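Local coordinates for protein papillomavirus transcription factor E2 (Human papillomavirus type 18, PDB 1QQH) that acts as a viral transcription factor, here represented by part of its N-terminal activation domain, which as in related E2 proteins probably also supports viral DNA replication, at residues E9-L14 and T42-K46; A21-E25 and D140-S144; Q50-V54 and M64-A68; T86-H90 and I129-S134; S89-L93 and F103-K108. The protein carries 1 engineered substitution. One frame throughout, in Å; residues are numbered along the deposited sequence.

Interaction 1. Residues E9-L14 and T42-K46; sequences ELQMAL and THCFK
Phe45 and His43 meet one side of helix 3-19 in a helix-on-strand packing contact, where the start of strand 45-56 runs up against the helical part of the domain. Phe45 carries the apolar half. With CG anti to its carbonyl carbon (chi1 -73°), its ring reaches from the strand to the helix and presents CZ and both CE atoms to three helical residues spaced over about one turn. Leu14 comes closest, its CD2 methyl 3.5 Å from Phe45 CZ, and its side chain lies roughly at right angles to that of the phenylalanine. Ala13 CB sits 3.8 Å from the same CZ and equally near CE1. On the CE2 side of the ring, Leu10 CD1 closes in to 3.9 Å from Phe45 CE2. The polar half starts at Glu9, next to Leu10 and one turn before Ala13. Glu9, extended from CB to its carboxylate, brings OE1 within 2.8 Å of His43 NE2, but the angle is too poor for a hydrogen bond, and the carboxylate and imidazole planes are 49° apart. Lys46 points elsewhere: its NZ lies among the carbonyls of Cys44, Leu36, Thr39 and Pro41, more acceptors than it has protons, and shares its bonds between them. Around this contact, Trp37 of helix 34-37 packs on Glu9, Leu10 and Ala13 and meets the Phe45 ring, Tyr73 of strand 63-75 touches Phe45 and is hydrogen-bonded to it through the backbone, and Leu14 packs on Leu29 of the second subunit.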
# COMPACT_ATOMS: atom_id res chain seq x y z
N GLU A 9 -3.86 -13.99 0.47
CA GLU A 9 -4.12 -13.74 1.89
C GLU A 9 -3.80 -12.28 2.20
O GLU A 9 -4.59 -11.58 2.84
CB GLU A 9 -3.24 -14.67 2.73
CG GLU A 9 -3.53 -14.64 4.22
CD GLU A 9 -2.85 -15.78 4.97
OE1 GLU A 9 -3.06 -15.90 6.20
OE2 GLU A 9 -2.10 -16.56 4.33
N LEU A 10 -2.64 -11.84 1.73
CA LEU A 10 -2.20 -10.47 1.95
C LEU A 10 -3.22 -9.48 1.38
O LEU A 10 -3.57 -8.49 2.02
CB LEU A 10 -0.84 -10.25 1.29
CG LEU A 10 -0.27 -8.84 1.33
CD1 LEU A 10 -0.18 -8.36 2.76
CD2 LEU A 10 1.10 -8.82 0.67
N GLN A 11 -3.70 -9.76 0.17
CA GLN A 11 -4.67 -8.89 -0.48
C GLN A 11 -5.94 -8.75 0.35
O GLN A 11 -6.46 -7.65 0.53
CB GLN A 11 -5.02 -9.42 -1.86
CG GLN A 11 -5.39 -8.31 -2.81
CD GLN A 11 -4.20 -7.45 -3.14
OE1 GLN A 11 -3.23 -7.91 -3.76
NE2 GLN A 11 -4.25 -6.18 -2.73
N MET A 12 -6.47 -9.88 0.83
CA MET A 12 -7.67 -9.83 1.63
C MET A 12 -7.42 -9.03 2.90
O MET A 12 -8.25 -8.21 3.31
CB MET A 12 -8.15 -11.24 1.98
CG MET A 12 -8.79 -11.97 0.80
SD MET A 12 -10.04 -10.95 -0.07
CE MET A 12 -11.40 -10.93 1.15
N ALA A 13 -6.26 -9.25 3.52
CA ALA A 13 -5.90 -8.53 4.74
C ALA A 13 -5.91 -7.03 4.45
O ALA A 13 -6.48 -6.24 5.22
CB ALA A 13 -4.53 -8.96 5.22
N LEU A 14 -5.29 -6.64 3.34
CA LEU A 14 -5.23 -5.24 2.96
C LEU A 14 -6.63 -4.68 2.67
O LEU A 14 -6.90 -3.50 2.92
CB LEU A 14 -4.32 -5.05 1.74
CG LEU A 14 -2.81 -5.22 1.97
CD1 LEU A 14 -2.09 -5.23 0.64
CD2 LEU A 14 -2.29 -4.11 2.86
N THR A 42 3.61 -13.00 11.98
CA THR A 42 2.91 -13.17 10.71
C THR A 42 1.43 -12.89 10.83
O THR A 42 0.89 -12.83 11.93
CB THR A 42 3.10 -14.58 10.16
OG1 THR A 42 2.52 -15.52 11.08
CG2 THR A 42 4.58 -14.88 9.99
N HIS A 43 0.78 -12.70 9.68
CA HIS A 43 -0.65 -12.42 9.63
C HIS A 43 -0.97 -11.09 10.31
O HIS A 43 -2.11 -10.84 10.67
CB HIS A 43 -1.45 -13.53 10.32
CG HIS A 43 -1.42 -14.84 9.58
ND1 HIS A 43 -1.90 -16.01 10.12
CD2 HIS A 43 -0.97 -15.15 8.34
CE1 HIS A 43 -1.76 -16.99 9.24
NE2 HIS A 43 -1.20 -16.49 8.15
N CYS A 44 0.05 -10.26 10.49
CA CYS A 44 -0.12 -8.96 11.11
C CYS A 44 0.58 -7.89 10.29
O CYS A 44 1.43 -8.20 9.45
CB CYS A 44 0.51 -8.92 12.50
SG CYS A 44 -0.21 -9.97 13.75
N PHE A 45 0.22 -6.64 10.51
CA PHE A 45 0.90 -5.54 9.85
C PHE A 45 1.67 -4.91 11.00
O PHE A 45 1.27 -5.02 12.16
CB PHE A 45 -0.08 -4.54 9.21
CG PHE A 45 -0.75 -5.07 7.97
CD1 PHE A 45 -2.09 -5.46 7.98
CD2 PHE A 45 -0.03 -5.25 6.80
CE1 PHE A 45 -2.69 -6.03 6.85
CE2 PHE A 45 -0.61 -5.81 5.67
CZ PHE A 45 -1.95 -6.20 5.70
N LYS A 46 2.80 -4.30 10.71
CA LYS A 46 3.57 -3.68 11.77
C LYS A 46 4.39 -2.52 11.24
O LYS A 46 4.83 -2.52 10.09
CB LYS A 46 4.48 -4.72 12.44
CG LYS A 46 5.25 -5.64 11.49
CD LYS A 46 4.45 -6.87 11.14
CE LYS A 46 5.30 -7.88 10.39
NZ LYS A 46 4.50 -9.06 9.96

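Interaction 2. Residues A21-E25 and D140-S144; sequences AYKTE and DDTVS. Engineered in segment 21-25: Ala21 (natural residue Arg).
Glu25 reaches across to Val143 and the end of the crystallised fragment at Ser144, and its side chain can be followed outward. CB stands back, 4.8 Å from Val143 CG1. CG then closes on that methyl, 3.5 Å from Val143 CG1. CD comes alongside Ser144, 4.0 Å from Ser144 CB. At the tip, OE2 accepts the N-H of Ser144 at 2.9 Å, a fairly straight bond (159°) on the anti lone pair of the carboxylate, while OE1 turns to Tyr73 OH and Lys47. Lys83 is shared: it forms a salt bridge to OE2 and also bonds Ser144 OG and Thr142 O. Tyr22, which opens the type I turn ending at Glu25, makes the second link: its OH donates to Asp141 O at 2.7 Å, the carbonyl oxygen lying at the ring edge. Between these two polar links sits Val143, whose CG2 rests 3.7 Å from Tyr22 CD2; the engineered Ala21 adds its CB at the margin. With two lysines and a tyrosine hydroxyl round it, the Glu25 carboxylate is probably kept ionised despite its burial, and it ties the last residues of the fragment to the turn after helix 3-19.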
# COMPACT_ATOMS: atom_id res chain seq x y z
N ALA A 21 -10.14 1.19 10.99
CA ALA A 21 -9.98 2.52 11.54
C ALA A 21 -8.58 3.06 11.31
O ALA A 21 -8.30 4.22 11.63
CB ALA A 21 -10.30 2.50 13.02
N TYR A 22 -7.68 2.24 10.77
CA TYR A 22 -6.31 2.70 10.56
C TYR A 22 -6.00 3.08 9.12
O TYR A 22 -4.88 3.49 8.82
CB TYR A 22 -5.33 1.63 11.08
CG TYR A 22 -5.66 1.22 12.50
CD1 TYR A 22 -6.32 0.02 12.76
CD2 TYR A 22 -5.42 2.09 13.57
CE1 TYR A 22 -6.74 -0.31 14.05
CE2 TYR A 22 -5.84 1.78 14.86
CZ TYR A 22 -6.51 0.58 15.09
OH TYR A 22 -6.96 0.29 16.36
N LYS A 23 -6.99 2.97 8.24
CA LYS A 23 -6.82 3.32 6.83
C LYS A 23 -6.32 4.76 6.60
O LYS A 23 -5.72 5.06 5.57
CB LYS A 23 -8.13 3.11 6.06
CG LYS A 23 -9.31 3.93 6.57
CD LYS A 23 -10.60 3.57 5.82
CE LYS A 23 -11.81 4.31 6.37
NZ LYS A 23 -12.12 3.96 7.79
N THR A 24 -6.54 5.63 7.57
CA THR A 24 -6.10 7.02 7.46
C THR A 24 -4.62 7.21 7.79
O THR A 24 -4.02 8.23 7.44
CB THR A 24 -6.91 7.94 8.40
OG1 THR A 24 -8.28 7.95 7.99
CG2 THR A 24 -6.37 9.38 8.36
N GLU A 25 -4.02 6.24 8.48
CA GLU A 25 -2.61 6.36 8.84
C GLU A 25 -1.74 6.26 7.60
O GLU A 25 -2.21 5.85 6.53
CB GLU A 25 -2.19 5.27 9.82
CG GLU A 25 -2.95 5.24 11.13
CD GLU A 25 -2.43 4.16 12.06
OE1 GLU A 25 -2.04 3.08 11.56
OE2 GLU A 25 -2.43 4.38 13.29
N ASP A 140 -1.53 2.11 21.09
CA ASP A 140 -2.75 1.42 21.51
C ASP A 140 -3.76 1.50 20.36
O ASP A 140 -3.40 1.91 19.25
CB ASP A 140 -3.32 2.04 22.80
CG ASP A 140 -3.79 3.48 22.62
OD1 ASP A 140 -3.63 4.04 21.51
OD2 ASP A 140 -4.32 4.05 23.60
N ASP A 141 -5.01 1.10 20.59
CA ASP A 141 -6.02 1.13 19.54
C ASP A 141 -6.20 2.48 18.85
O ASP A 141 -6.77 2.56 17.77
CB ASP A 141 -7.38 0.68 20.09
CG ASP A 141 -7.46 -0.82 20.30
OD1 ASP A 141 -6.89 -1.57 19.49
OD2 ASP A 141 -8.11 -1.24 21.28
N THR A 142 -5.70 3.55 19.48
CA THR A 142 -5.81 4.89 18.92
C THR A 142 -5.10 4.99 17.57
O THR A 142 -4.00 4.45 17.39
CB THR A 142 -5.19 5.94 19.87
OG1 THR A 142 -5.90 5.93 21.11
CG2 THR A 142 -5.27 7.33 19.25
N VAL A 143 -5.73 5.69 16.63
CA VAL A 143 -5.17 5.91 15.30
C VAL A 143 -4.12 7.01 15.39
O VAL A 143 -4.26 7.95 16.17
CB VAL A 143 -6.26 6.34 14.29
CG1 VAL A 143 -5.63 6.65 12.94
CG2 VAL A 143 -7.29 5.24 14.14
N SER A 144 -3.06 6.89 14.59
CA SER A 144 -1.99 7.88 14.58
C SER A 144 -2.40 9.17 13.87
O SER A 144 -2.21 10.25 14.47
CB SER A 144 -0.74 7.31 13.90
OG SER A 144 -0.17 6.28 14.69
OXT SER A 144 -2.90 9.08 12.73

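Interaction 3. Residues Q50-V54 and M64-A68; sequences QTVQV and MTYVA
A two-stranded antiparallel hairpin, strand 45-56 with strand 63-75, contains this contact, in which Val52 faces Tyr66 across a hydrogen-bonded pair. Five residue pairs follow in register, from Gln50 with Ala68 to Val54 with Met64. The central pair is bound both ways, Val52 N to Tyr66 O at 2.7 Å and Tyr66 N to Val52 O at 2.8 Å. Further along, Val54 N reaches Met64 O at 2.8 Å, nearly along the C=O axis. At the other end the bonding is lopsided: Ala68 N to Gln50 O is short and almost straight (2.6 Å, 176°), whereas the return bond from Gln50 N to Ala68 O is bent and weak. The side chains meet diagonally. On the face of Val52, Val54, Tyr66 and Ala68, Val54 approaches the Tyr66 ring obliquely, its CG2 3.6 Å from Tyr66 CE1, and Val52 CG2 touches Ala68 CB at 3.6 Å. Both valines hold CG2 anti to the carbonyl carbon, which aims that branch at the neighbouring strand. The face of Thr51 and Thr65 is more open to solvent; their CG2 methyls meet 3.5 Å apart. Beneath the valine face lie Phe107, Val88 and Val122, so one side of the hairpin builds the core. The strands' axes diverge from antiparallel, at 143°, as in the twisted sheets of antiparallel beta domains.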
# COMPACT_ATOMS: atom_id res chain seq x y z
N GLN A 50 11.94 -1.36 15.94
CA GLN A 50 12.88 -0.92 16.97
C GLN A 50 13.82 -2.08 17.25
O GLN A 50 13.39 -3.22 17.41
CB GLN A 50 12.13 -0.54 18.24
CG GLN A 50 12.68 0.68 18.95
CD GLN A 50 12.49 1.94 18.13
OE1 GLN A 50 11.37 2.26 17.71
NE2 GLN A 50 13.58 2.68 17.90
N THR A 51 15.11 -1.78 17.32
CA THR A 51 16.14 -2.78 17.55
C THR A 51 16.26 -3.28 18.98
O THR A 51 16.47 -2.50 19.91
CB THR A 51 17.52 -2.24 17.14
OG1 THR A 51 17.55 -2.03 15.74
CG2 THR A 51 18.63 -3.21 17.52
N VAL A 52 16.14 -4.59 19.15
CA VAL A 52 16.29 -5.22 20.46
C VAL A 52 17.57 -6.05 20.38
O VAL A 52 17.72 -6.89 19.49
CB VAL A 52 15.12 -6.14 20.80
CG1 VAL A 52 15.44 -6.96 22.05
CG2 VAL A 52 13.87 -5.32 21.04
N GLN A 53 18.49 -5.82 21.31
CA GLN A 53 19.74 -6.57 21.33
C GLN A 53 19.73 -7.61 22.43
O GLN A 53 19.34 -7.33 23.56
CB GLN A 53 20.92 -5.65 21.58
CG GLN A 53 21.10 -4.54 20.59
CD GLN A 53 22.22 -3.63 21.02
OE1 GLN A 53 22.14 -2.99 22.08
NE2 GLN A 53 23.28 -3.57 20.21
N VAL A 54 20.16 -8.82 22.09
CA VAL A 54 20.22 -9.90 23.06
C VAL A 54 21.64 -10.44 23.10
O VAL A 54 22.22 -10.76 22.07
CB VAL A 54 19.27 -11.05 22.69
CG1 VAL A 54 19.44 -12.20 23.67
CG2 VAL A 54 17.83 -10.56 22.69
N MET A 64 22.84 -11.11 19.25
CA MET A 64 21.74 -11.20 18.29
C MET A 64 20.83 -9.98 18.35
O MET A 64 20.60 -9.41 19.41
CB MET A 64 20.91 -12.46 18.55
CG MET A 64 21.45 -13.71 17.86
SD MET A 64 21.39 -13.56 16.05
CE MET A 64 19.95 -14.61 15.66
N THR A 65 20.32 -9.59 17.19
CA THR A 65 19.43 -8.45 17.10
C THR A 65 18.05 -8.88 16.63
O THR A 65 17.92 -9.78 15.80
CB THR A 65 19.97 -7.39 16.12
OG1 THR A 65 21.13 -6.76 16.70
CG2 THR A 65 18.93 -6.32 15.86
N TYR A 66 17.02 -8.24 17.18
CA TYR A 66 15.64 -8.52 16.81
C TYR A 66 14.89 -7.22 16.66
O TYR A 66 15.30 -6.19 17.19
CB TYR A 66 14.93 -9.38 17.84
CG TYR A 66 15.66 -10.65 18.14
CD1 TYR A 66 16.68 -10.68 19.09
CD2 TYR A 66 15.38 -11.82 17.44
CE1 TYR A 66 17.40 -11.82 19.32
CE2 TYR A 66 16.10 -12.98 17.67
CZ TYR A 66 17.11 -12.96 18.61
OH TYR A 66 17.86 -14.08 18.84
N VAL A 67 13.77 -7.27 15.94
CA VAL A 67 12.98 -6.08 15.73
C VAL A 67 11.70 -6.10 16.52
O VAL A 67 10.90 -7.03 16.41
CB VAL A 67 12.63 -5.89 14.23
CG1 VAL A 67 11.73 -4.66 14.06
CG2 VAL A 67 13.90 -5.73 13.42
N ALA A 68 11.51 -5.07 17.34
CA ALA A 68 10.31 -4.91 18.15
C ALA A 68 9.52 -3.81 17.45
O ALA A 68 9.97 -2.67 17.37
CB ALA A 68 10.67 -4.49 19.56

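Interaction 4. Residues T86-H90 and I129-S134; sequences TCVSH and IDCNDS
Val88 and Ile129 form the tight end of this contact: the CD1 methyl of Ile129 comes 3.5 Å from Val88 CG1, the two side chains crossing at about a right angle. Ile129 puts CG1 anti to its carbonyl carbon (chi1 -60°), which sends CD1 inward over Val88 while the CG2 branch settles 3.8 Å from Ser89 CA. Nearby, Ser89 CB and Ser134 CB stand 3.6 Å apart, though the closeness of the model at Ser134 is doubtful. Phe124, Val122 and Met135 enclose this buried part. The other end is looser and wetter. There the loop 129-134 bows away from the strand, and a water molecule stands between them: it accepts from His90 N at 2.8 Å and lies 2.7 Å from both Asp130 O and Asp133 O, two of the carbonyls that compete for its protons. His90 touches the loop mainly through CB, 3.8 Å from Ile129 O, and stacks its ring on Trp120. At Asp130, Asn132 and Asp133 the CB atoms point away from the strand, and within the bend Asp133 N donates to Cys131 SG at 3.4 Å (156°), bracing the turn from inside. No direct hydrogen bond joins the two segments. What results is a water-bridged connection in an antiparallel beta domain, in which the loop from strand 127-128 passes the end of strand 81-89 before strand 134-136 pairs with it.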
# COMPACT_ATOMS: atom_id res chain seq x y z
N THR A 86 4.47 -3.64 20.80
CA THR A 86 5.23 -4.86 20.96
C THR A 86 5.86 -4.73 22.33
O THR A 86 6.34 -3.66 22.70
CB THR A 86 6.35 -4.99 19.91
OG1 THR A 86 5.81 -5.54 18.71
CG2 THR A 86 7.46 -5.89 20.43
N CYS A 87 5.84 -5.81 23.09
CA CYS A 87 6.44 -5.80 24.41
C CYS A 87 7.72 -6.60 24.40
O CYS A 87 7.78 -7.70 23.86
CB CYS A 87 5.48 -6.37 25.44
SG CYS A 87 4.06 -5.31 25.72
N VAL A 88 8.75 -6.02 25.00
CA VAL A 88 10.07 -6.61 25.09
C VAL A 88 10.37 -7.05 26.52
O VAL A 88 10.62 -6.22 27.38
CB VAL A 88 11.15 -5.60 24.65
CG1 VAL A 88 12.52 -6.24 24.67
CG2 VAL A 88 10.82 -5.06 23.26
N SER A 89 10.35 -8.36 26.76
CA SER A 89 10.66 -8.88 28.10
C SER A 89 11.88 -9.79 27.98
O SER A 89 12.37 -10.03 26.88
CB SER A 89 9.50 -9.70 28.64
OG SER A 89 9.36 -10.91 27.92
N HIS A 90 12.35 -10.31 29.11
CA HIS A 90 13.50 -11.20 29.11
C HIS A 90 13.10 -12.51 28.44
O HIS A 90 13.93 -13.22 27.89
CB HIS A 90 13.97 -11.45 30.55
CG HIS A 90 15.19 -12.31 30.64
ND1 HIS A 90 15.13 -13.68 30.79
CD2 HIS A 90 16.51 -12.00 30.58
CE1 HIS A 90 16.36 -14.17 30.81
NE2 HIS A 90 17.21 -13.17 30.68
N ILE A 129 16.60 -4.97 29.92
CA ILE A 129 15.34 -5.58 30.32
C ILE A 129 15.48 -6.94 30.96
O ILE A 129 15.46 -7.97 30.28
CB ILE A 129 14.38 -5.68 29.12
CG1 ILE A 129 14.11 -4.28 28.57
CG2 ILE A 129 13.09 -6.35 29.55
CD1 ILE A 129 13.04 -4.23 27.53
N ASP A 130 15.62 -6.95 32.28
CA ASP A 130 15.73 -8.19 33.03
C ASP A 130 14.44 -8.30 33.83
O ASP A 130 13.35 -8.31 33.26
CB ASP A 130 16.94 -8.16 33.97
CG ASP A 130 17.05 -6.86 34.75
OD1 ASP A 130 16.05 -6.44 35.36
OD2 ASP A 130 18.15 -6.25 34.74
N CYS A 131 14.56 -8.37 35.15
CA CYS A 131 13.41 -8.44 36.04
C CYS A 131 12.24 -9.23 35.45
O CYS A 131 12.43 -10.16 34.67
CB CYS A 131 12.94 -7.02 36.37
SG CYS A 131 12.66 -5.97 34.91
N ASN A 132 11.03 -8.85 35.85
CA ASN A 132 9.82 -9.50 35.36
C ASN A 132 9.01 -8.49 34.58
O ASN A 132 7.85 -8.73 34.24
CB ASN A 132 8.99 -10.04 36.53
CG ASN A 132 9.58 -11.30 37.12
OD1 ASN A 132 10.76 -11.34 37.49
ND2 ASN A 132 8.76 -12.35 37.21
N ASP A 133 9.63 -7.35 34.30
CA ASP A 133 8.96 -6.30 33.55
C ASP A 133 9.34 -6.37 32.09
O ASP A 133 9.87 -7.37 31.62
CB ASP A 133 9.34 -4.92 34.09
CG ASP A 133 8.82 -4.68 35.49
OD1 ASP A 133 7.61 -4.93 35.74
OD2 ASP A 133 9.62 -4.24 36.35
N SER A 134 9.03 -5.30 31.37
CA SER A 134 9.34 -5.23 29.96
C SER A 134 8.99 -3.85 29.46
O SER A 134 8.19 -3.14 30.08
CB SER A 134 8.53 -6.27 29.19
OG SER A 134 7.17 -5.90 29.12
O HOH W 1 11.50 -9.46 31.69

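Interaction 5. Residues S89-L93 and F103-K108; sequences SHRGL and FYIEFK
Arg91 lays its guanidinium flat on Phe103 and at the same time clasps Glu106. Its CG is anti to the backbone N (chi1 171°), and an extended chain to NE carries CG and CD across Phe103 before the flat group arrives. The two planes are only 9° apart with centres 3.8 Å from each other, an off-centre cation-pi contact. Glu106 meets it alongside by bending at chi2 (-86°), which swings the carboxylate nearly into the guanidinium plane. The salt bridge is side-on: Arg91 NE bonds Glu106 OE1 at 3.1 Å and Arg91 NH2 bonds Glu106 OE2 at 3.0 Å, both on syn lone pairs. Gly92, with phi positive and a side-chain position that would collide with Ile105 O, sets its CA over the Phe107 face, 3.7 Å from the ring centroid in a CH-pi contact. Leu93 CB does the same above Tyr104, 4.1 Å from its centroid, while its CD2 branch turns to Phe107 CZ. The backbones are joined by Leu93 N to Ile105 O at 3.0 Å and Tyr104 N to Leu93 O at 2.9 Å. Phe107 N, in the first turn of helix 107-111, bonds Arg91 O at 2.9 Å, and a water links that carbonyl to Lys108 N. Tyr104 OH finds its stronger partner in Thr86 OG1. The Arg91 charge is probably balanced by Glu106, and the two in-plane bonds restrict rotation of the guanidinium; the aromatic ring would also favour the ion pair, although Arg91 stays exposed.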
# COMPACT_ATOMS: atom_id res chain seq x y z
N SER A 89 10.35 -8.36 26.76
CA SER A 89 10.66 -8.88 28.10
C SER A 89 11.88 -9.79 27.98
O SER A 89 12.37 -10.03 26.88
CB SER A 89 9.50 -9.70 28.64
OG SER A 89 9.36 -10.91 27.92
N HIS A 90 12.35 -10.31 29.11
CA HIS A 90 13.50 -11.20 29.11
C HIS A 90 13.10 -12.51 28.44
O HIS A 90 13.93 -13.22 27.89
CB HIS A 90 13.97 -11.45 30.55
CG HIS A 90 15.19 -12.31 30.64
ND1 HIS A 90 15.13 -13.68 30.79
CD2 HIS A 90 16.51 -12.00 30.58
CE1 HIS A 90 16.36 -14.17 30.81
NE2 HIS A 90 17.21 -13.17 30.68
N ARG A 91 11.80 -12.82 28.45
CA ARG A 91 11.30 -14.04 27.83
C ARG A 91 11.24 -13.96 26.29
O ARG A 91 11.36 -14.97 25.61
CB ARG A 91 9.92 -14.39 28.37
CG ARG A 91 9.26 -15.52 27.60
CD ARG A 91 7.92 -15.96 28.17
NE ARG A 91 7.21 -16.81 27.21
CZ ARG A 91 6.00 -17.32 27.40
NH1 ARG A 91 5.34 -17.07 28.53
NH2 ARG A 91 5.44 -18.07 26.46
N GLY A 92 11.04 -12.76 25.76
CA GLY A 92 10.96 -12.61 24.32
C GLY A 92 10.12 -11.41 23.91
O GLY A 92 9.88 -10.51 24.71
N LEU A 93 9.68 -11.39 22.65
CA LEU A 93 8.86 -10.29 22.14
C LEU A 93 7.43 -10.75 22.00
O LEU A 93 7.16 -11.84 21.48
CB LEU A 93 9.37 -9.81 20.79
CG LEU A 93 10.85 -9.44 20.67
CD1 LEU A 93 11.10 -8.90 19.27
CD2 LEU A 93 11.22 -8.40 21.73
N PHE A 103 3.67 -14.22 22.10
CA PHE A 103 5.06 -14.12 21.67
C PHE A 103 5.28 -14.47 20.21
O PHE A 103 4.65 -15.38 19.69
CB PHE A 103 5.95 -15.03 22.53
CG PHE A 103 6.07 -14.60 23.94
CD1 PHE A 103 5.04 -14.83 24.85
CD2 PHE A 103 7.20 -13.90 24.37
CE1 PHE A 103 5.13 -14.37 26.15
CE2 PHE A 103 7.30 -13.44 25.67
CZ PHE A 103 6.26 -13.67 26.57
N TYR A 104 6.16 -13.73 19.54
CA TYR A 104 6.49 -14.05 18.16
C TYR A 104 8.00 -14.30 18.05
O TYR A 104 8.56 -14.46 16.97
CB TYR A 104 6.02 -12.96 17.19
CG TYR A 104 6.55 -11.56 17.40
CD1 TYR A 104 7.75 -11.15 16.82
CD2 TYR A 104 5.80 -10.61 18.10
CE1 TYR A 104 8.19 -9.83 16.92
CE2 TYR A 104 6.22 -9.29 18.21
CZ TYR A 104 7.42 -8.90 17.61
OH TYR A 104 7.83 -7.59 17.70
N ILE A 105 8.64 -14.33 19.22
CA ILE A 105 10.06 -14.62 19.38
C ILE A 105 10.28 -15.00 20.84
O ILE A 105 9.95 -14.23 21.74
CB ILE A 105 10.98 -13.44 19.05
CG1 ILE A 105 11.05 -13.23 17.53
CG2 ILE A 105 12.38 -13.73 19.56
CD1 ILE A 105 12.16 -12.31 17.08
N GLU A 106 10.79 -16.21 21.06
CA GLU A 106 11.06 -16.71 22.40
C GLU A 106 12.57 -16.74 22.54
O GLU A 106 13.26 -17.44 21.79
CB GLU A 106 10.47 -18.11 22.56
CG GLU A 106 8.96 -18.16 22.44
CD GLU A 106 8.26 -17.90 23.77
OE1 GLU A 106 8.91 -17.37 24.70
OE2 GLU A 106 7.05 -18.21 23.89
N PHE A 107 13.10 -15.96 23.47
CA PHE A 107 14.53 -15.88 23.68
C PHE A 107 15.14 -17.16 24.26
O PHE A 107 16.34 -17.37 24.14
CB PHE A 107 14.86 -14.67 24.55
CG PHE A 107 14.65 -13.34 23.86
CD1 PHE A 107 14.34 -12.19 24.60
CD2 PHE A 107 14.78 -13.23 22.47
CE1 PHE A 107 14.17 -10.95 23.97
CE2 PHE A 107 14.60 -11.99 21.84
CZ PHE A 107 14.30 -10.85 22.59
N LYS A 108 14.33 -18.00 24.88
CA LYS A 108 14.86 -19.24 25.43
C LYS A 108 15.19 -20.19 24.29
O LYS A 108 16.24 -20.83 24.29
CB LYS A 108 13.86 -19.92 26.36
CG LYS A 108 14.38 -21.25 26.88
CD LYS A 108 13.47 -21.88 27.93
CE LYS A 108 14.09 -23.15 28.51
NZ LYS A 108 13.20 -23.84 29.49
O HOH W 2 12.00 -17.40 26.42

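Interactions 3, 4 and 5 cluster in the beta part of the domain, with centres 9 Å (4 and 5), 11 Å (3 and 5) and 13 Å (3 and 4) apart, and they share one core: Val88 CG2 meets Ala68 CB at 3.7 Å, and Val54 CG2 meets Phe107 CZ at 3.5 Å. Interactions 4 and 5 also have Ser89 and His90 in common. Interaction 1 lies at the helical end, its centre 23 Å from that of interaction 3, yet strand 45-56 serves both. Interaction 2, about 16 Å from interaction 1 between centres, brings the end of the fragment back to the loop after helix 3-19 and encloses interactions 3, 4 and 5 along the sequence.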